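Local structure of PlyP35 (Listeria phage P35, 6S3Y) at residues G60-Y63 with H64-K68. The protein is the cell-wall-binding part of a phage endolysin and probably targets the enzyme to the surface of Listeria cells through its SH3-like repeats. Residues are numbered along the deposited sequence; the frame is centred on the assembly and turned at random.
Sequences GYIY and HSMAK
Tyr63 and Met66 close a one-turn 3-10 segment, residues 64-66, which links strand 56-63 to the strand starting at Ala67. The evidence is a bond of 2.9 Å from Met66 N to Tyr63 O, with an N-H...O angle of 156° and the donor above the carbonyl plane. A second turn bond follows, Ala67 N to His64 O at 3.2 Å. Tyr63, whose CG is trans to N (chi1 -170°), runs beside His64, the two side chains heading in the same direction. His64 ND1 sits over one ring face, near the ring's periphery and 3.5 Å from Tyr63 CE2; with the planes at 48°, the pair is oblique. Ser65 OG meets the same ring at its edge, in plane, 3.3 Å from Tyr63 CD2. Ile62 CG1 packs on Met66 CB at 3.9 Å, and the extended selenomethionine chain brings SE to 4.2 Å from Tyr63 CB. Trp46 and Phe87 also meet the Tyr63 ring, both edge-to-face. A short 3-10 link between two strands is consistent with the SH3-like family of this domain. Two successive i+3 backbone bonds, accepted by Tyr63 O and His64 O, thus hold the turn, while polar ND1 and OG border the Tyr63 ring and Ile62 and Met66 make a separate apolar contact.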
loop_
_atom_site.group_PDB
_atom_site.type_symbol
_atom_site.label_atom_id
_atom_site.label_comp_id
_atom_site.label_asym_id
_atom_site.label_seq_id
_atom_site.Cartn_x
_atom_site.Cartn_y
_atom_site.Cartn_z
ATOM N N GLY A 60 -11.968 4.597 5.174
ATOM C CA GLY A 60 -10.779 3.845 4.763
ATOM C C GLY A 60 -9.738 3.790 5.856
ATOM O O GLY A 60 -9.911 4.431 6.916
ATOM N N TYR A 61 -8.683 3.023 5.578
ATOM C CA TYR A 61 -7.589 2.730 6.518
ATOM C C TYR A 61 -6.271 2.817 5.748
ATOM O O TYR A 61 -6.170 2.227 4.668
ATOM C CB TYR A 61 -7.782 1.329 7.113
ATOM C CG TYR A 61 -9.085 1.161 7.850
ATOM C CD1 TYR A 61 -10.243 0.798 7.184
ATOM C CD2 TYR A 61 -9.158 1.395 9.206
ATOM C CE1 TYR A 61 -11.461 0.679 7.855
ATOM C CE2 TYR A 61 -10.350 1.262 9.903
ATOM C CZ TYR A 61 -11.509 0.910 9.219
ATOM O OH TYR A 61 -12.712 0.794 9.844
ATOM N N ILE A 62 -5.273 3.461 6.336
ATOM C CA ILE A 62 -3.959 3.587 5.680
ATOM C C ILE A 62 -2.861 3.307 6.697
ATOM O O ILE A 62 -2.948 3.761 7.852
ATOM C CB ILE A 62 -3.828 4.961 4.972
ATOM C CG1 ILE A 62 -2.509 5.043 4.206
ATOM C CG2 ILE A 62 -3.995 6.110 5.942
ATOM C CD1 ILE A 62 -2.502 6.102 3.116
ATOM N N TYR A 63 -1.849 2.565 6.266
ATOM C CA TYR A 63 -0.761 2.081 7.145
ATOM C C TYR A 63 0.088 3.255 7.594
ATOM O O TYR A 63 0.257 4.201 6.814
ATOM C CB TYR A 63 -0.009 1.003 6.375
ATOM C CG TYR A 63 0.989 0.220 7.182
ATOM C CD1 TYR A 63 0.609 -0.920 7.869
ATOM C CD2 TYR A 63 2.320 0.592 7.218
ATOM C CE1 TYR A 63 1.533 -1.695 8.558
ATOM C CE2 TYR A 63 3.256 -0.168 7.896
ATOM C CZ TYR A 63 2.861 -1.320 8.562
ATOM O OH TYR A 63 3.781 -2.041 9.249
ATOM N N HIS A 64 0.597 3.218 8.817
ATOM C CA HIS A 64 1.155 4.396 9.538
ATOM C C HIS A 64 2.333 4.992 8.765
ATOM O O HIS A 64 2.472 6.229 8.775
ATOM C CB HIS A 64 1.537 4.022 10.968
ATOM C CG HIS A 64 2.779 3.220 11.075
ATOM N ND1 HIS A 64 2.867 1.873 10.697
ATOM C CD2 HIS A 64 3.997 3.582 11.481
ATOM C CE1 HIS A 64 4.091 1.448 10.895
ATOM N NE2 HIS A 64 4.801 2.468 11.381
ATOM N N SER A 65 3.149 4.166 8.095
ATOM C CA SER A 65 4.364 4.668 7.389
ATOM C C SER A 65 3.992 5.388 6.097
ATOM O O SER A 65 4.830 6.019 5.487
ATOM C CB SER A 65 5.360 3.566 7.191
ATOM O OG SER A 65 4.836 2.539 6.361
HETATM N N MSE A 66 2.721 5.319 5.661
HETATM C CA MSE A 66 2.270 6.045 4.481
HETATM C C MSE A 66 1.616 7.394 4.824
HETATM O O MSE A 66 1.099 8.070 3.929
HETATM C CB MSE A 66 1.319 5.182 3.664
HETATM C CG MSE A 66 1.937 3.889 3.247
HETATM SE SE MSE A 66 0.618 2.697 2.533
HETATM C CE MSE A 66 1.752 1.158 2.109
ATOM N N ALA A 67 1.646 7.798 6.094
ATOM C CA ALA A 67 1.034 9.047 6.512
ATOM C C ALA A 67 1.956 9.776 7.486
ATOM O O ALA A 67 2.239 9.243 8.557
ATOM C CB ALA A 67 -0.321 8.819 7.150
ATOM N N LYS A 68 2.379 10.976 7.115
ATOM C CA LYS A 68 3.264 11.845 7.925
ATOM C C LYS A 68 2.380 12.896 8.601
ATOM O O LYS A 68 1.814 13.731 7.880
ATOM C CB LYS A 68 4.328 12.446 6.989
ATOM C CG LYS A 68 5.382 13.308 7.648
ATOM C CD LYS A 68 6.303 13.954 6.610
ATOM C CE LYS A 68 5.527 14.859 5.664
ATOM N NZ LYS A 68 6.376 15.544 4.665
#